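Local structure of putative short-chain dehydrogenase/reductase (5IZ4) at residues D118-F121 / E122-R126; G131-Q134 / M135-A139; I241-L244 / A245-L248. The protein probably works as an NAD(P)-dependent oxidoreductase of the short-chain dehydrogenase/reductase family, perhaps reducing 3-oxoacyl groups, and binds ADP in its nucleotide pocket. All coordinates share one frame; numbering follows the deposited sequence.

Interaction 1. Residues D118-F121 / E122-R126; sequences DFEF and ERVYR
Four successive i to i+4 hydrogen bonds, from E122 N to D118 O through Y125 N to F121 O, wind D118-R126 into the opening turns of helix 118-146 in this Rossmann-type short-chain dehydrogenase/reductase. One turn apart, E120 and R123 run side by side and form a bidentate salt bridge. The arginine presents its flank: NE meets E120 OE1 at 2.9 Å, almost straight at 171°, and NH2 meets E120 OE2, also at 2.9 Å. Both oxygens are approached on their syn side and lie close to the guanidinium plane; the carboxylate is turned 33° from it, and the donors come somewhat out of the carboxylate plane, more so at OE1. A bend at chi2 (67°) swings the E120 carboxylate along the helix to this edge. Two bonds, one to each oxygen, should restrict rotation of both groups. R123 NH1 also bonds to T104 OG1, and the arginine side chain lies about 7 Å from the bound ADP. On another side, D118 and E122 both bind R126 of the second subunit; that arginine probably eases the proximity of two acids. Apolar and aromatic F121, V124 and Y125 suit the face packed on helix 171-191. Y125 CB lies 3.3 Å from F121 O, the carbonyl that also takes the Y125 N-H.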
ATOM      1  N   ASP A 118       0.535 -28.319  -7.883  1.00 20.03           N
ATOM      2  CA  ASP A 118      -0.809 -27.759  -7.972  1.00 18.43           C
ATOM      3  C   ASP A 118      -1.722 -28.326  -6.890  1.00 17.75           C
ATOM      4  O   ASP A 118      -2.561 -27.599  -6.342  1.00 18.44           O
ATOM      5  CB  ASP A 118      -1.402 -27.981  -9.373  1.00 18.82           C
ATOM      6  CG  ASP A 118      -1.394 -29.447  -9.839  1.00 27.62           C
ATOM      7  OD1 ASP A 118      -0.718 -30.316  -9.248  1.00 22.51           O
ATOM      8  OD2 ASP A 118      -2.075 -29.722 -10.856  1.00 24.56           O
ATOM      9  N   PHE A 119      -1.549 -29.610  -6.543  1.00 21.38           N
ATOM     10  CA  PHE A 119      -2.340 -30.209  -5.471  1.00 18.75           C
ATOM     11  C   PHE A 119      -2.278 -29.382  -4.195  1.00 20.73           C
ATOM     12  O   PHE A 119      -3.302 -29.157  -3.538  1.00 21.49           O
ATOM     13  CB  PHE A 119      -1.858 -31.631  -5.176  1.00 18.43           C
ATOM     14  CG  PHE A 119      -2.227 -32.623  -6.245  1.00 21.50           C
ATOM     15  CD1 PHE A 119      -3.527 -33.085  -6.353  1.00 26.73           C
ATOM     16  CD2 PHE A 119      -1.281 -33.065  -7.156  1.00 24.28           C
ATOM     17  CE1 PHE A 119      -3.881 -33.998  -7.342  1.00 31.54           C
ATOM     18  CE2 PHE A 119      -1.626 -33.986  -8.148  1.00 29.17           C
ATOM     19  CZ  PHE A 119      -2.930 -34.447  -8.238  1.00 29.73           C
ATOM     20  N   GLU A 120      -1.078 -28.931  -3.826  1.00 19.41           N
ATOM     21  CA  GLU A 120      -0.910 -28.190  -2.584  1.00 19.11           C
ATOM     22  C   GLU A 120      -1.454 -26.773  -2.705  1.00 18.18           C
ATOM     23  O   GLU A 120      -2.070 -26.264  -1.760  1.00 18.76           O
ATOM     24  CB  GLU A 120       0.564 -28.189  -2.174  1.00 18.71           C
ATOM     25  CG  GLU A 120       0.866 -27.394  -0.911  1.00 18.37           C
ATOM     26  CD  GLU A 120       0.266 -28.001   0.349  1.00 22.37           C
ATOM     27  OE1 GLU A 120      -0.238 -29.165   0.312  1.00 22.26           O
ATOM     28  OE2 GLU A 120       0.297 -27.298   1.386  1.00 22.04           O
ATOM     29  N   PHE A 121      -1.283 -26.136  -3.869  1.00 15.96           N
ATOM     30  CA  PHE A 121      -1.893 -24.825  -4.068  1.00 15.08           C
ATOM     31  C   PHE A 121      -3.399 -24.914  -3.863  1.00 21.98           C
ATOM     32  O   PHE A 121      -3.993 -24.082  -3.166  1.00 18.02           O
ATOM     33  CB  PHE A 121      -1.592 -24.277  -5.470  1.00 13.32           C
ATOM     34  CG  PHE A 121      -0.252 -23.586  -5.613  1.00 16.59           C
ATOM     35  CD1 PHE A 121       0.863 -24.287  -6.057  1.00 16.32           C
ATOM     36  CD2 PHE A 121      -0.118 -22.231  -5.342  1.00 17.74           C
ATOM     37  CE1 PHE A 121       2.085 -23.662  -6.219  1.00 19.45           C
ATOM     38  CE2 PHE A 121       1.113 -21.590  -5.502  1.00 18.93           C
ATOM     39  CZ  PHE A 121       2.215 -22.307  -5.936  1.00 15.73           C
ATOM     40  N   GLU A 122      -4.030 -25.942  -4.445  1.00 18.43           N
ATOM     41  CA  GLU A 122      -5.477 -26.101  -4.287  1.00 18.28           C
ATOM     42  C   GLU A 122      -5.849 -26.500  -2.863  1.00 18.64           C
ATOM     43  O   GLU A 122      -6.869 -26.037  -2.341  1.00 20.96           O
ATOM     44  CB  GLU A 122      -6.033 -27.130  -5.284  1.00 15.49           C
ATOM     45  CG  GLU A 122      -5.908 -26.692  -6.733  1.00 21.43           C
ATOM     46  CD  GLU A 122      -6.906 -27.370  -7.661  1.00 30.86           C
ATOM     47  OE1 GLU A 122      -7.201 -28.568  -7.452  1.00 22.88           O
ATOM     48  OE2 GLU A 122      -7.394 -26.697  -8.604  1.00 29.68           O
ATOM     49  N   ARG A 123      -5.039 -27.353  -2.217  1.00 17.53           N
ATOM     50  CA  ARG A 123      -5.380 -27.807  -0.871  1.00 18.51           C
ATOM     51  C   ARG A 123      -5.436 -26.634   0.089  1.00 21.51           C
ATOM     52  O   ARG A 123      -6.356 -26.524   0.910  1.00 20.56           O
ATOM     53  CB  ARG A 123      -4.360 -28.836  -0.382  1.00 19.98           C
ATOM     54  CG  ARG A 123      -4.747 -29.530   0.935  1.00 20.18           C
ATOM     55  CD  ARG A 123      -3.582 -30.330   1.511  1.00 19.12           C
ATOM     56  NE  ARG A 123      -2.538 -29.430   1.999  1.00 19.68           N
ATOM     57  CZ  ARG A 123      -2.557 -28.842   3.192  1.00 24.85           C
ATOM     58  NH1 ARG A 123      -3.564 -29.071   4.034  1.00 22.00           N
ATOM     59  NH2 ARG A 123      -1.567 -28.023   3.549  1.00 20.04           N
ATOM     60  N   VAL A 124      -4.466 -25.734  -0.013  1.00 18.31           N
ATOM     61  CA  VAL A 124      -4.405 -24.579   0.875  0.68 18.58           C
ATOM     62  C   VAL A 124      -5.496 -23.573   0.524  1.00 19.09           C
ATOM     63  O   VAL A 124      -6.132 -22.980   1.406  1.00 16.93           O
ATOM     64  CB  VAL A 124      -3.002 -23.952   0.790  0.68 21.43           C
ATOM     65  CG1 VAL A 124      -2.944 -22.657   1.547  0.68 17.08           C
ATOM     66  CG2 VAL A 124      -1.957 -24.932   1.310  0.68 17.17           C
ATOM     67  N   TYR A 125      -5.720 -23.359  -0.777  1.00 18.14           N
ATOM     68  CA  TYR A 125      -6.712 -22.384  -1.216  1.00 17.24           C
ATOM     69  C   TYR A 125      -8.113 -22.822  -0.825  1.00 19.25           C
ATOM     70  O   TYR A 125      -8.973 -21.982  -0.533  1.00 17.50           O
ATOM     71  CB  TYR A 125      -6.617 -22.212  -2.728  1.00 17.78           C
ATOM     72  CG  TYR A 125      -7.241 -20.967  -3.316  1.00 16.27           C
ATOM     73  CD1 TYR A 125      -8.361 -21.051  -4.134  1.00 15.72           C
ATOM     74  CD2 TYR A 125      -6.678 -19.713  -3.101  1.00 15.29           C
ATOM     75  CE1 TYR A 125      -8.918 -19.908  -4.718  1.00 17.87           C
ATOM     76  CE2 TYR A 125      -7.219 -18.583  -3.669  1.00 17.66           C
ATOM     77  CZ  TYR A 125      -8.343 -18.676  -4.472  1.00 17.96           C
ATOM     78  OH  TYR A 125      -8.878 -17.529  -5.059  1.00 16.95           O
ATOM     79  N   ARG A 126      -8.344 -24.137  -0.808  1.00 17.84           N
ATOM     80  CA  ARG A 126      -9.667 -24.655  -0.503  1.00 20.67           C
ATOM     81  C   ARG A 126     -10.097 -24.274   0.907  1.00 16.97           C
ATOM     82  O   ARG A 126     -11.259 -23.925   1.130  1.00 21.00           O
ATOM     83  CB  ARG A 126      -9.661 -26.169  -0.706  1.00 20.43           C
ATOM     84  CG  ARG A 126     -10.726 -26.956   0.013  1.00 26.64           C
ATOM     85  CD  ARG A 126     -12.091 -26.876  -0.661  1.00 25.22           C
ATOM     86  NE  ARG A 126     -12.090 -27.111  -2.111  1.00 22.97           N
ATOM     87  CZ  ARG A 126     -13.197 -27.042  -2.843  1.00 18.02           C
ATOM     88  NH1 ARG A 126     -14.357 -26.785  -2.240  1.00 18.68           N
ATOM     89  NH2 ARG A 126     -13.162 -27.231  -4.158  1.00 19.80           N
TER

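Interaction 2. Residues G131-Q134 / M135-A139; sequences GLYQ and MTRAA
Y133 and R137, one turn apart in the middle of a long helix flanking the parallel sheet of the Rossmann-type fold, cross with phenol ring and guanidinium steeply inclined, 69° between planes. The tyrosine offers its ring edge: CE1 lies over one face of the guanidinium, 3.7 Å from R137 NH1, which leaves the in-plane N-H bonds to polar partners. Q134 also runs alongside R137, pointing the same way, its CG 3.9 Å from R137 NH2, and water joins them. One water donates to Q134 OE1 and accepts from R137 NH2; a second links Q134 O to R137 NE, and both sit at the guanidinium edge. An extended start followed by a bend at chi3 (63°) brings the arginine head back beside these residues. Its charge is met by D78, while NH1 binds the carbonyl oxygens of I116 and F113 of the second subunit, whose F121 ring meets Y133. Threonine suits the inner side because the helix itself can satisfy its hydroxyl: T136 OG1 donates to L132 O (2.9 Å), and T136 N reaches that oxygen from the opposite face of its plane. L132 and T136 pack against helix 171-191 and strands 97-100 and 153-158, whereas Q134, M135 and A138 lie against helix 78-92.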
ATOM      1  N   GLY A 131     -13.022 -21.798   1.501  1.00 18.16           N
ATOM      2  CA  GLY A 131     -13.723 -22.111   2.736  1.00 19.30           C
ATOM      3  C   GLY A 131     -14.103 -20.866   3.512  1.00 18.03           C
ATOM      4  O   GLY A 131     -15.195 -20.784   4.087  1.00 19.15           O
ATOM      5  N   LEU A 132     -13.215 -19.874   3.521  1.00 17.46           N
ATOM      6  CA  LEU A 132     -13.505 -18.620   4.202  1.00 16.69           C
ATOM      7  C   LEU A 132     -14.668 -17.898   3.532  1.00 18.03           C
ATOM      8  O   LEU A 132     -15.576 -17.402   4.211  1.00 18.39           O
ATOM      9  CB  LEU A 132     -12.243 -17.766   4.222  1.00 16.36           C
ATOM     10  CG  LEU A 132     -12.279 -16.395   4.909  1.00 15.79           C
ATOM     11  CD1 LEU A 132     -10.913 -16.069   5.518  1.00 16.27           C
ATOM     12  CD2 LEU A 132     -12.698 -15.324   3.916  1.00 16.21           C
ATOM     13  N   TYR A 133     -14.670 -17.853   2.198  1.00 15.22           N
ATOM     14  CA  TYR A 133     -15.797 -17.274   1.473  1.00 13.36           C
ATOM     15  C   TYR A 133     -17.095 -18.032   1.748  1.00 17.66           C
ATOM     16  O   TYR A 133     -18.153 -17.421   1.960  1.00 17.37           O
ATOM     17  CB  TYR A 133     -15.507 -17.262  -0.025  1.00 16.90           C
ATOM     18  CG  TYR A 133     -16.694 -16.795  -0.831  1.00 17.71           C
ATOM     19  CD1 TYR A 133     -17.581 -17.709  -1.396  1.00 17.50           C
ATOM     20  CD2 TYR A 133     -16.944 -15.436  -1.006  1.00 19.13           C
ATOM     21  CE1 TYR A 133     -18.683 -17.288  -2.122  1.00 18.55           C
ATOM     22  CE2 TYR A 133     -18.036 -14.997  -1.732  1.00 19.88           C
ATOM     23  CZ  TYR A 133     -18.908 -15.933  -2.286  1.00 18.34           C
ATOM     24  OH  TYR A 133     -19.995 -15.499  -3.000  1.00 18.65           O
ATOM     25  N   GLN A 134     -17.045 -19.365   1.709  1.00 17.80           N
ATOM     26  CA  GLN A 134     -18.270 -20.145   1.865  1.00 18.52           C
ATOM     27  C   GLN A 134     -18.869 -19.963   3.255  1.00 18.51           C
ATOM     28  O   GLN A 134     -20.095 -19.887   3.405  1.00 19.54           O
ATOM     29  CB  GLN A 134     -17.993 -21.623   1.568  1.00 16.28           C
ATOM     30  CG  GLN A 134     -17.764 -21.873   0.067  1.00 15.37           C
ATOM     31  CD  GLN A 134     -17.525 -23.341  -0.294  1.00 18.41           C
ATOM     32  OE1 GLN A 134     -17.825 -23.759  -1.412  1.00 19.24           O
ATOM     33  NE2 GLN A 134     -16.957 -24.114   0.636  1.00 20.04           N
ATOM     34  N   MET A 135     -18.020 -19.870   4.279  1.00 17.03           N
ATOM     35  CA  MET A 135     -18.515 -19.641   5.633  1.00 17.70           C
ATOM     36  C   MET A 135     -19.145 -18.260   5.744  1.00 19.37           C
ATOM     37  O   MET A 135     -20.238 -18.101   6.303  1.00 18.07           O
ATOM     38  CB  MET A 135     -17.368 -19.792   6.636  1.00 18.02           C
ATOM     39  CG  MET A 135     -17.831 -19.921   8.068  1.00 21.76           C
ATOM     40  SD  MET A 135     -18.774 -21.450   8.311  1.00 22.95           S
ATOM     41  CE  MET A 135     -19.758 -20.963   9.726  1.00 25.48           C
ATOM     42  N   THR A 136     -18.465 -17.248   5.201  1.00 17.79           N
ATOM     43  CA  THR A 136     -18.987 -15.889   5.234  1.00 16.38           C
ATOM     44  C   THR A 136     -20.323 -15.804   4.508  1.00 17.26           C
ATOM     45  O   THR A 136     -21.297 -15.265   5.044  1.00 17.60           O
ATOM     46  CB  THR A 136     -17.979 -14.925   4.614  1.00 16.90           C
ATOM     47  OG1 THR A 136     -16.730 -14.996   5.322  1.00 18.53           O
ATOM     48  CG2 THR A 136     -18.507 -13.509   4.703  1.00 16.98           C
ATOM     49  N   ARG A 137     -20.386 -16.357   3.290  1.00 16.71           N
ATOM     50  CA  ARG A 137     -21.632 -16.365   2.526  1.00 16.15           C
ATOM     51  C   ARG A 137     -22.761 -17.029   3.300  1.00 20.47           C
ATOM     52  O   ARG A 137     -23.899 -16.539   3.290  1.00 18.42           O
ATOM     53  CB  ARG A 137     -21.436 -17.077   1.184  1.00 16.82           C
ATOM     54  CG  ARG A 137     -22.747 -17.268   0.407  1.00 21.28           C
ATOM     55  CD  ARG A 137     -22.542 -17.878  -0.996  1.00 22.82           C
ATOM     56  NE  ARG A 137     -21.979 -19.231  -0.951  1.00 19.72           N
ATOM     57  CZ  ARG A 137     -21.516 -19.884  -2.010  1.00 21.29           C
ATOM     58  NH1 ARG A 137     -21.560 -19.321  -3.214  1.00 18.83           N
ATOM     59  NH2 ARG A 137     -21.018 -21.113  -1.869  1.00 22.03           N
ATOM     60  N   ALA A 138     -22.476 -18.161   3.958  1.00 16.63           N
ATOM     61  CA  ALA A 138     -23.527 -18.864   4.690  1.00 19.68           C
ATOM     62  C   ALA A 138     -24.080 -18.021   5.833  1.00 20.51           C
ATOM     63  O   ALA A 138     -25.283 -18.081   6.123  1.00 19.14           O
ATOM     64  CB  ALA A 138     -23.001 -20.201   5.221  1.00 20.37           C
ATOM     65  N   ALA A 139     -23.231 -17.206   6.460  1.00 19.02           N
ATOM     66  CA  ALA A 139     -23.592 -16.379   7.603  1.00 21.21           C
ATOM     67  C   ALA A 139     -24.197 -15.035   7.223  1.00 24.06           C
ATOM     68  O   ALA A 139     -24.801 -14.387   8.088  1.00 19.27           O
ATOM     69  CB  ALA A 139     -22.359 -16.121   8.480  1.00 18.62           C
TER
HETATM   70  O   HOH W   1     -22.094 -20.701   1.639  1.00 18.15           O
HETATM   71  O   HOH W   2     -19.584 -23.267  -3.433  1.00 20.47           O

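Interaction 3. Residues I241-L244 / A245-L248; sequences IAEL and AWFL
L244 and L248 come together through different first torsions: CG of L244 stands opposite its own nitrogen (chi1 -175°), while in L248 it lies beside the nitrogen (chi1 -72°). The two residues are one turn apart on helix 238-250, which packs on the parallel sheet of the Rossmann fold. A methyl of L244, CD1, comes only to 4.5 Å of L248 CG, and both residues pack on L200 of strand 195-202; branched apolar chains suit this sheet-facing side. I241 extends the same surface to L200 and P202 and also touches I26, an ADP-binding residue. A242 is small enough for helix 25-36 to come close. The W246 indole packs edge-to-face with W39 and F34, and R33 makes a cation-pi contact with it and also forms a salt bridge with E243 OE1; one arginine thus serves positions one turn apart. The F247 ring leads away from 241-244 and stacks on F247 of the third subunit, whose L244 it also touches. Regular i to i+4 bonds hold the backbone, among them F247 N to E243 O at 2.8 Å. The last, L248 N to L244 O, is nearly straight at 173°, and L248 CG lies 3.4 Å from that same carbonyl oxygen.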
ATOM      1  N   ILE A 241      -4.181 -11.532  19.165  1.00 20.49           N
ATOM      2  CA  ILE A 241      -4.933 -11.497  17.918  1.00 17.38           C
ATOM      3  C   ILE A 241      -6.425 -11.546  18.215  1.00 19.34           C
ATOM      4  O   ILE A 241      -7.231 -10.901  17.531  1.00 19.31           O
ATOM      5  CB  ILE A 241      -4.494 -12.650  16.994  1.00 19.69           C
ATOM      6  CG1 ILE A 241      -2.967 -12.681  16.881  1.00 20.57           C
ATOM      7  CG2 ILE A 241      -5.129 -12.480  15.607  1.00 18.53           C
ATOM      8  CD1 ILE A 241      -2.341 -11.361  16.389  1.00 21.51           C
ATOM      9  N   ALA A 242      -6.810 -12.313  19.245  1.00 20.84           N
ATOM     10  CA  ALA A 242      -8.189 -12.313  19.727  1.00 20.25           C
ATOM     11  C   ALA A 242      -8.618 -10.920  20.178  1.00 20.91           C
ATOM     12  O   ALA A 242      -9.742 -10.493  19.890  1.00 18.63           O
ATOM     13  CB  ALA A 242      -8.341 -13.311  20.876  1.00 19.36           C
ATOM     14  N   GLU A 243      -7.744 -10.202  20.892  1.00 19.67           N
ATOM     15  CA  GLU A 243      -8.083  -8.838  21.309  1.00 16.14           C
ATOM     16  C   GLU A 243      -8.376  -7.957  20.106  1.00 19.11           C
ATOM     17  O   GLU A 243      -9.310  -7.147  20.129  1.00 20.69           O
ATOM     18  CB  GLU A 243      -6.950  -8.203  22.131  1.00 20.72           C
ATOM     19  CG  GLU A 243      -6.821  -8.650  23.576  1.00 30.93           C
ATOM     20  CD  GLU A 243      -8.011  -8.275  24.463  1.00 24.43           C
ATOM     21  OE1 GLU A 243      -8.233  -8.997  25.451  1.00 36.25           O
ATOM     22  OE2 GLU A 243      -8.704  -7.269  24.193  1.00 31.06           O
ATOM     23  N   LEU A 244      -7.568  -8.083  19.051  1.00 16.49           N
ATOM     24  CA  LEU A 244      -7.795  -7.298  17.846  1.00 15.40           C
ATOM     25  C   LEU A 244      -9.113  -7.684  17.176  1.00 20.89           C
ATOM     26  O   LEU A 244      -9.862  -6.811  16.720  1.00 19.43           O
ATOM     27  CB  LEU A 244      -6.606  -7.484  16.902  1.00 19.49           C
ATOM     28  CG  LEU A 244      -6.470  -6.710  15.592  1.00 28.16           C
ATOM     29  CD1 LEU A 244      -6.494  -5.204  15.807  1.00 24.01           C
ATOM     30  CD2 LEU A 244      -5.173  -7.125  14.910  1.00 27.71           C
ATOM     31  N   ALA A 245      -9.430  -8.980  17.115  1.00 18.21           N
ATOM     32  CA  ALA A 245     -10.702  -9.379  16.526  1.00 16.28           C
ATOM     33  C   ALA A 245     -11.868  -8.834  17.339  1.00 19.97           C
ATOM     34  O   ALA A 245     -12.874  -8.380  16.774  1.00 17.49           O
ATOM     35  CB  ALA A 245     -10.793 -10.907  16.428  1.00 16.58           C
ATOM     36  N   TRP A 246     -11.757  -8.894  18.667  1.00 18.61           N
ATOM     37  CA  TRP A 246     -12.794  -8.338  19.533  1.00 20.97           C
ATOM     38  C   TRP A 246     -12.910  -6.827  19.356  1.00 24.59           C
ATOM     39  O   TRP A 246     -14.024  -6.295  19.244  1.00 18.21           O
ATOM     40  CB  TRP A 246     -12.511  -8.687  20.998  1.00 20.12           C
ATOM     41  CG  TRP A 246     -13.324  -7.850  21.954  1.00 22.81           C
ATOM     42  CD1 TRP A 246     -12.875  -6.824  22.746  1.00 22.60           C
ATOM     43  CD2 TRP A 246     -14.735  -7.936  22.175  1.00 24.86           C
ATOM     44  NE1 TRP A 246     -13.921  -6.283  23.456  1.00 27.15           N
ATOM     45  CE2 TRP A 246     -15.074  -6.945  23.118  1.00 25.98           C
ATOM     46  CE3 TRP A 246     -15.746  -8.751  21.664  1.00 20.76           C
ATOM     47  CZ2 TRP A 246     -16.378  -6.758  23.566  1.00 30.92           C
ATOM     48  CZ3 TRP A 246     -17.042  -8.561  22.107  1.00 26.36           C
ATOM     49  CH2 TRP A 246     -17.350  -7.568  23.046  1.00 29.24           C
ATOM     50  N   PHE A 247     -11.776  -6.117  19.312  1.00 18.12           N
ATOM     51  CA  PHE A 247     -11.834  -4.666  19.157  1.00 20.71           C
ATOM     52  C   PHE A 247     -12.514  -4.277  17.853  1.00 19.12           C
ATOM     53  O   PHE A 247     -13.386  -3.401  17.834  1.00 20.68           O
ATOM     54  CB  PHE A 247     -10.437  -4.036  19.209  1.00 19.57           C
ATOM     55  CG  PHE A 247     -10.414  -2.626  18.665  1.00 21.50           C
ATOM     56  CD1 PHE A 247     -10.842  -1.564  19.446  1.00 27.21           C
ATOM     57  CD2 PHE A 247     -10.024  -2.375  17.356  1.00 22.24           C
ATOM     58  CE1 PHE A 247     -10.857  -0.283  18.945  1.00 22.78           C
ATOM     59  CE2 PHE A 247     -10.043  -1.089  16.847  1.00 22.34           C
ATOM     60  CZ  PHE A 247     -10.465  -0.046  17.647  1.00 22.46           C
ATOM     61  N   LEU A 248     -12.096  -4.894  16.741  1.00 18.45           N
ATOM     62  CA  LEU A 248     -12.690  -4.571  15.452  1.00 17.94           C
ATOM     63  C   LEU A 248     -14.188  -4.824  15.458  1.00 23.73           C
ATOM     64  O   LEU A 248     -14.950  -4.096  14.808  1.00 23.16           O
ATOM     65  CB  LEU A 248     -12.020  -5.382  14.339  1.00 19.25           C
ATOM     66  CG  LEU A 248     -10.597  -4.941  13.983  1.00 19.76           C
ATOM     67  CD1 LEU A 248     -10.048  -5.832  12.883  1.00 22.35           C
ATOM     68  CD2 LEU A 248     -10.588  -3.471  13.554  1.00 24.75           C
TER

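How the interactions relate
All three contacts are local turns of helix, following in series along the chain: none closes a long loop, and none nests in or crosses another. Interactions 1 and 2 share helix 118-146 and are joined by a probable hydrogen bond between R126 O and G131 N, 2.8 Å apart. Both border the second subunit and helix 171-191; interaction 1 lies at the outer end and interaction 2 reaches inward over the sheet. Much later, interaction 3 on helix 238-250 lies on the opposite side of the chain's centre, its centre about 20 Å from that of interaction 2, and faces the third subunit. They thus belong to helices on the two sides of the parallel sheet, each facing a different neighbouring subunit.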